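Local coordinates for xylulose kinase (Bifidobacterium adolescentis ATCC 15703, PDB 3I8B), which probably phosphorylates D-xylulose at the expense of ATP, giving D-xylulose 5-phosphate, as a member of the FGGY family of carbohydrate kinases, at residues G361-G373 with P380-A392. Numbering follows the deposited sequence.
Sequences GANGITLVPYFDG and PNATATFSGMTLA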
ATOM      1  N   GLY A 361       5.940  31.436   3.788  1.00 23.98           N
ATOM      2  CA  GLY A 361       4.756  31.858   4.512  1.00 27.46           C
ATOM      3  C   GLY A 361       3.797  32.578   3.591  1.00 22.01           C
ATOM      4  O   GLY A 361       2.645  32.839   3.953  1.00 25.81           O
ATOM      5  N   ALA A 362       4.277  32.899   2.393  1.00 23.74           N
ATOM      6  CA  ALA A 362       3.453  33.553   1.377  1.00 27.70           C
ATOM      7  C   ALA A 362       2.837  34.838   1.925  1.00 24.09           C
ATOM      8  O   ALA A 362       1.683  35.157   1.651  1.00 23.82           O
ATOM      9  CB  ALA A 362       2.363  32.601   0.878  1.00 22.68           C
ATOM     10  N   ASN A 363       3.618  35.564   2.712  1.00 23.73           N
ATOM     11  CA  ASN A 363       3.150  36.805   3.305  1.00 27.56           C
ATOM     12  C   ASN A 363       1.784  36.658   3.971  1.00 26.82           C
ATOM     13  O   ASN A 363       0.955  37.568   3.911  1.00 20.41           O
ATOM     14  CB  ASN A 363       3.123  37.913   2.249  1.00 25.81           C
ATOM     15  CG  ASN A 363       4.518  38.379   1.867  1.00 26.34           C
ATOM     16  OD1 ASN A 363       5.186  39.066   2.646  1.00 20.21           O
ATOM     17  ND2 ASN A 363       4.970  37.996   0.673  1.00 22.65           N
ATOM     18  N   GLY A 364       1.550  35.494   4.575  1.00 21.29           N
ATOM     19  CA  GLY A 364       0.407  35.300   5.449  1.00 21.40           C
ATOM     20  C   GLY A 364      -0.723  34.449   4.910  1.00 20.38           C
ATOM     21  O   GLY A 364      -1.613  34.060   5.657  1.00 21.85           O
ATOM     22  N   ILE A 365      -0.699  34.156   3.618  1.00 19.89           N
ATOM     23  CA  ILE A 365      -1.734  33.318   3.032  1.00 20.91           C
ATOM     24  C   ILE A 365      -1.444  31.835   3.248  1.00 26.73           C
ATOM     25  O   ILE A 365      -0.351  31.348   2.958  1.00 22.01           O
ATOM     26  CB  ILE A 365      -1.883  33.573   1.534  1.00 22.34           C
ATOM     27  CG1 ILE A 365      -2.329  35.021   1.283  1.00 19.15           C
ATOM     28  CG2 ILE A 365      -2.852  32.567   0.914  1.00 17.06           C
ATOM     29  CD1 ILE A 365      -2.364  35.385  -0.193  1.00 20.29           C
ATOM     30  N   THR A 366      -2.442  31.124   3.752  1.00 24.72           N
ATOM     31  CA  THR A 366      -2.327  29.692   3.970  1.00 24.57           C
ATOM     32  C   THR A 366      -3.409  28.954   3.192  1.00 23.38           C
ATOM     33  O   THR A 366      -4.585  29.345   3.206  1.00 22.25           O
ATOM     34  CB  THR A 366      -2.484  29.354   5.452  1.00 24.22           C
ATOM     35  OG1 THR A 366      -1.418  29.957   6.193  1.00 26.89           O
ATOM     36  CG2 THR A 366      -2.464  27.849   5.662  1.00 22.80           C
ATOM     37  N   LEU A 367      -3.000  27.897   2.501  1.00 19.94           N
ATOM     38  CA  LEU A 367      -3.929  26.991   1.846  1.00 18.96           C
ATOM     39  C   LEU A 367      -4.012  25.696   2.634  1.00 20.11           C
ATOM     40  O   LEU A 367      -2.975  25.089   2.920  1.00 18.10           O
ATOM     41  CB  LEU A 367      -3.449  26.671   0.426  1.00 17.42           C
ATOM     42  CG  LEU A 367      -4.223  25.551  -0.280  1.00 17.96           C
ATOM     43  CD1 LEU A 367      -5.724  25.904  -0.374  1.00 19.44           C
ATOM     44  CD2 LEU A 367      -3.640  25.241  -1.662  1.00 22.47           C
ATOM     45  N   VAL A 368      -5.226  25.295   3.012  1.00 16.63           N
ATOM     46  CA  VAL A 368      -5.478  23.938   3.487  1.00 15.72           C
ATOM     47  C   VAL A 368      -6.132  23.207   2.328  1.00 18.79           C
ATOM     48  O   VAL A 368      -7.319  23.389   2.056  1.00 20.17           O
ATOM     49  CB  VAL A 368      -6.389  23.894   4.731  1.00 20.63           C
ATOM     50  CG1 VAL A 368      -6.685  22.437   5.140  1.00 13.70           C
ATOM     51  CG2 VAL A 368      -5.752  24.651   5.882  1.00 19.67           C
ATOM     52  N   PRO A 369      -5.353  22.372   1.629  1.00 18.95           N
ATOM     53  CA  PRO A 369      -5.724  21.920   0.289  1.00 20.34           C
ATOM     54  C   PRO A 369      -6.625  20.696   0.264  1.00 21.17           C
ATOM     55  O   PRO A 369      -6.323  19.771  -0.490  1.00 21.43           O
ATOM     56  CB  PRO A 369      -4.373  21.525  -0.326  1.00 22.07           C
ATOM     57  CG  PRO A 369      -3.370  21.526   0.816  1.00 21.20           C
ATOM     58  CD  PRO A 369      -4.116  21.718   2.089  1.00 20.56           C
ATOM     59  N   TYR A 370      -7.697  20.679   1.047  1.00 20.53           N
ATOM     60  CA  TYR A 370      -8.575  19.512   1.068  1.00 19.50           C
ATOM     61  C   TYR A 370      -9.569  19.531  -0.097  1.00 22.55           C
ATOM     62  O   TYR A 370     -10.773  19.348   0.088  1.00 22.22           O
ATOM     63  CB  TYR A 370      -9.307  19.388   2.409  1.00 17.45           C
ATOM     64  CG  TYR A 370      -8.399  19.283   3.618  1.00 23.01           C
ATOM     65  CD1 TYR A 370      -7.043  18.983   3.484  1.00 25.80           C
ATOM     66  CD2 TYR A 370      -8.903  19.457   4.901  1.00 23.59           C
ATOM     67  CE1 TYR A 370      -6.213  18.884   4.596  1.00 18.91           C
ATOM     68  CE2 TYR A 370      -8.089  19.357   6.005  1.00 23.25           C
ATOM     69  CZ  TYR A 370      -6.750  19.073   5.849  1.00 24.38           C
ATOM     70  OH  TYR A 370      -5.960  18.978   6.963  1.00 21.11           O
ATOM     71  N   PHE A 371      -9.066  19.751  -1.304  1.00 22.95           N
ATOM     72  CA  PHE A 371      -9.921  19.698  -2.481  1.00 23.14           C
ATOM     73  C   PHE A 371     -10.610  18.350  -2.501  1.00 22.93           C
ATOM     74  O   PHE A 371      -9.943  17.315  -2.543  1.00 23.21           O
ATOM     75  CB  PHE A 371      -9.098  19.887  -3.751  1.00 22.29           C
ATOM     76  CG  PHE A 371      -8.415  21.215  -3.829  1.00 22.71           C
ATOM     77  CD1 PHE A 371      -9.095  22.334  -4.277  1.00 23.38           C
ATOM     78  CD2 PHE A 371      -7.092  21.350  -3.441  1.00 22.83           C
ATOM     79  CE1 PHE A 371      -8.471  23.561  -4.347  1.00 22.03           C
ATOM     80  CE2 PHE A 371      -6.458  22.578  -3.507  1.00 22.15           C
ATOM     81  CZ  PHE A 371      -7.147  23.685  -3.957  1.00 24.53           C
ATOM     82  N   ASP A 372     -11.938  18.353  -2.445  1.00 20.18           N
ATOM     83  CA  ASP A 372     -12.692  17.100  -2.464  1.00 22.37           C
ATOM     84  C   ASP A 372     -12.456  16.249  -1.211  1.00 24.67           C
ATOM     85  O   ASP A 372     -12.524  15.022  -1.264  1.00 28.03           O
ATOM     86  CB  ASP A 372     -12.340  16.298  -3.724  1.00 27.84           C
ATOM     87  CG  ASP A 372     -12.515  17.113  -5.000  1.00 27.37           C
ATOM     88  OD1 ASP A 372     -13.669  17.288  -5.441  1.00 29.43           O
ATOM     89  OD2 ASP A 372     -11.502  17.590  -5.555  1.00 24.83           O
ATOM     90  N   GLY A 373     -12.178  16.902  -0.087  1.00 26.02           N
ATOM     91  CA  GLY A 373     -11.972  16.210   1.175  1.00 26.82           C
ATOM     92  C   GLY A 373     -10.552  15.692   1.351  1.00 25.62           C
ATOM     93  O   GLY A 373      -9.666  16.024   0.561  1.00 26.14           O
ATOM     94  N   PRO A 380     -13.711  13.418   5.030  1.00 26.73           N
ATOM     95  CA  PRO A 380     -14.304  13.091   3.727  1.00 27.46           C
ATOM     96  C   PRO A 380     -15.075  14.241   3.095  1.00 29.84           C
ATOM     97  O   PRO A 380     -14.992  14.427   1.878  1.00 32.74           O
ATOM     98  CB  PRO A 380     -15.272  11.950   4.060  1.00 29.45           C
ATOM     99  CG  PRO A 380     -14.779  11.392   5.349  1.00 29.65           C
ATOM    100  CD  PRO A 380     -14.246  12.567   6.103  1.00 28.39           C
ATOM    101  N   ASN A 381     -15.827  14.993   3.889  1.00 28.77           N
ATOM    102  CA  ASN A 381     -16.696  16.021   3.322  1.00 32.22           C
ATOM    103  C   ASN A 381     -16.072  17.402   3.402  1.00 30.68           C
ATOM    104  O   ASN A 381     -16.767  18.410   3.311  1.00 27.23           O
ATOM    105  CB  ASN A 381     -18.057  16.035   4.024  1.00 33.11           C
ATOM    106  CG  ASN A 381     -18.600  14.643   4.270  1.00 34.46           C
ATOM    107  OD1 ASN A 381     -18.745  14.220   5.420  1.00 40.37           O
ATOM    108  ND2 ASN A 381     -18.891  13.914   3.192  1.00 26.87           N
ATOM    109  N   ALA A 382     -14.759  17.440   3.595  1.00 31.88           N
ATOM    110  CA  ALA A 382     -14.047  18.703   3.732  1.00 24.33           C
ATOM    111  C   ALA A 382     -13.819  19.334   2.373  1.00 22.67           C
ATOM    112  O   ALA A 382     -13.909  18.681   1.332  1.00 25.06           O
ATOM    113  CB  ALA A 382     -12.717  18.494   4.450  1.00 26.47           C
ATOM    114  N   THR A 383     -13.510  20.618   2.390  1.00 22.84           N
ATOM    115  CA  THR A 383     -13.257  21.351   1.176  1.00 18.44           C
ATOM    116  C   THR A 383     -12.001  22.202   1.393  1.00 21.14           C
ATOM    117  O   THR A 383     -11.617  22.447   2.533  1.00 19.97           O
ATOM    118  CB  THR A 383     -14.484  22.235   0.851  1.00 19.93           C
ATOM    119  OG1 THR A 383     -14.428  22.651  -0.517  1.00 28.95           O
ATOM    120  CG2 THR A 383     -14.538  23.443   1.778  1.00 16.06           C
ATOM    121  N   ALA A 384     -11.355  22.648   0.317  1.00 20.96           N
ATOM    122  CA  ALA A 384     -10.128  23.431   0.462  1.00 21.06           C
ATOM    123  C   ALA A 384     -10.394  24.884   0.852  1.00 25.21           C
ATOM    124  O   ALA A 384     -11.429  25.464   0.480  1.00 21.49           O
ATOM    125  CB  ALA A 384      -9.278  23.353  -0.811  1.00 21.85           C
ATOM    126  N   THR A 385      -9.441  25.473   1.578  1.00 22.40           N
ATOM    127  CA  THR A 385      -9.614  26.803   2.164  1.00 22.53           C
ATOM    128  C   THR A 385      -8.363  27.687   2.101  1.00 20.60           C
ATOM    129  O   THR A 385      -7.329  27.327   2.647  1.00 20.45           O
ATOM    130  CB  THR A 385      -9.980  26.674   3.643  1.00 23.61           C
ATOM    131  OG1 THR A 385     -11.241  26.008   3.774  1.00 22.53           O
ATOM    132  CG2 THR A 385     -10.057  28.049   4.303  1.00 25.72           C
ATOM    133  N   PHE A 386      -8.469  28.848   1.450  1.00 22.23           N
ATOM    134  CA  PHE A 386      -7.441  29.890   1.534  1.00 18.52           C
ATOM    135  C   PHE A 386      -7.775  30.836   2.680  1.00 22.27           C
ATOM    136  O   PHE A 386      -8.885  31.366   2.735  1.00 18.68           O
ATOM    137  CB  PHE A 386      -7.397  30.725   0.251  1.00 21.25           C
ATOM    138  CG  PHE A 386      -6.522  30.149  -0.837  1.00 20.29           C
ATOM    139  CD1 PHE A 386      -5.161  29.979  -0.637  1.00 20.66           C
ATOM    140  CD2 PHE A 386      -7.062  29.814  -2.069  1.00 19.68           C
ATOM    141  CE1 PHE A 386      -4.348  29.463  -1.651  1.00 18.79           C
ATOM    142  CE2 PHE A 386      -6.270  29.295  -3.087  1.00 24.33           C
ATOM    143  CZ  PHE A 386      -4.907  29.122  -2.882  1.00 21.66           C
ATOM    144  N   SER A 387      -6.814  31.072   3.568  1.00 15.63           N
ATOM    145  CA  SER A 387      -7.023  31.995   4.679  1.00 20.15           C
ATOM    146  C   SER A 387      -5.880  33.013   4.796  1.00 18.04           C
ATOM    147  O   SER A 387      -4.899  32.938   4.065  1.00 17.97           O
ATOM    148  CB  SER A 387      -7.196  31.228   5.996  1.00 17.24           C
ATOM    149  OG  SER A 387      -6.002  30.555   6.359  1.00 19.49           O
ATOM    150  N   GLY A 388      -6.029  33.968   5.714  1.00 18.25           N
ATOM    151  CA  GLY A 388      -4.997  34.964   5.973  1.00 19.78           C
ATOM    152  C   GLY A 388      -4.868  36.015   4.879  1.00 22.88           C
ATOM    153  O   GLY A 388      -3.870  36.731   4.804  1.00 22.02           O
HETATM  154  N   MSE A 389      -5.885  36.122   4.033  1.00 23.15           N
HETATM  155  CA  MSE A 389      -5.829  37.058   2.924  1.00 20.90           C
HETATM  156  C   MSE A 389      -6.071  38.492   3.328  1.00 22.98           C
HETATM  157  O   MSE A 389      -6.886  38.789   4.206  1.00 24.67           O
HETATM  158  CB  MSE A 389      -6.770  36.652   1.806  1.00 25.17           C
HETATM  159  CG  MSE A 389      -6.143  35.655   0.867  1.00 22.12           C
HETATM  160 SE   MSE A 389      -7.445  35.048  -0.433  1.00 38.03          SE
HETATM  161  CE  MSE A 389      -7.924  36.763  -1.225  1.00 40.58           C
ATOM    162  N   THR A 390      -5.372  39.362   2.615  1.00 23.54           N
ATOM    163  CA  THR A 390      -5.193  40.763   2.938  1.00 23.98           C
ATOM    164  C   THR A 390      -5.125  41.489   1.594  1.00 23.67           C
ATOM    165  O   THR A 390      -4.748  40.876   0.598  1.00 22.59           O
ATOM    166  CB  THR A 390      -3.862  40.902   3.725  1.00 26.90           C
ATOM    167  OG1 THR A 390      -4.146  41.216   5.095  1.00 27.16           O
ATOM    168  CG2 THR A 390      -2.948  41.953   3.133  1.00 23.20           C
ATOM    169  N   LEU A 391      -5.497  42.767   1.531  1.00 25.66           N
ATOM    170  CA  LEU A 391      -5.381  43.479   0.254  1.00 25.67           C
ATOM    171  C   LEU A 391      -3.925  43.449  -0.236  1.00 27.82           C
ATOM    172  O   LEU A 391      -3.650  43.076  -1.380  1.00 25.63           O
ATOM    173  CB  LEU A 391      -5.900  44.924   0.337  1.00 23.20           C
ATOM    174  CG  LEU A 391      -5.918  45.722  -0.983  1.00 28.65           C
ATOM    175  CD1 LEU A 391      -6.705  45.002  -2.090  1.00 26.35           C
ATOM    176  CD2 LEU A 391      -6.462  47.143  -0.789  1.00 27.55           C
ATOM    177  N   ALA A 392      -3.000  43.817   0.649  1.00 25.09           N
ATOM    178  CA  ALA A 392      -1.575  43.813   0.324  1.00 26.71           C
ATOM    179  C   ALA A 392      -1.055  42.451  -0.156  1.00 29.91           C
ATOM    180  O   ALA A 392      -0.282  42.379  -1.112  1.00 21.67           O
ATOM    181  CB  ALA A 392      -0.755  44.300   1.525  1.00 23.05           C
TER
HETATM  182  O   HOH W   1     -13.328  12.424   0.210  1.00 31.13           O
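Leu367 and Phe386 face each other as the non-hydrogen-bonded pair at the middle of a short two-stranded antiparallel sheet, a compact illustration of how backbone pairing fixes where apolar groups meet. Leu367 CD1 sits over the face of the Phe386 ring, 4.0 Å from its centroid and 10° off the normal, while Leu367 CB lies 3.6 Å from Phe386 CE1. Direct pairing sends both side chains to one face of the sheet; Leu367 CG anti to the backbone N (chi1 171°), with chi2 59°, then places CD1 over the ring. Ile365 CG2 comes obliquely to the same ring, 3.8 Å from Phe386 CD1, and its CG1 packs on CG of Met389, a selenomethionine.

A second CH-pi contact follows where the strands give way to turns: the Ala384 methyl, CB, stands 3.5 Å from the centroid of the Phe371 ring, almost on its normal. Beyond it, Ala382 CB meets Tyr370 CD2 obliquely, and Val368 CG1 lies over one face of the tyrosine ring.

Four backbone bonds flank the Leu367–Phe386 pair, two in each of the pairs Thr366–Ser387 and Val368–Thr385. Ser387 N to Thr366 O is the shortest at 2.8 Å, and its donor lies in the carbonyl plane; Thr366 N approaches Ser387 O from 40° out of the plane of the Ser387 carbonyl. Past the first strand, a type II turn runs from Tyr370 to Gly373, and one water donates to both Asp372 O and Pro380 O.

Away from the annotated sites, helices 396-420 and 335-344 meet the Leu367 face, with Phe403 edge-to-face against Phe386, whereas Ala505 of helix 496-506 touches Thr366 and Val368 on the other. The four backbone bonds thus set the register, while dispersion and CH-pi contacts fill the Leu367–Phe386 face.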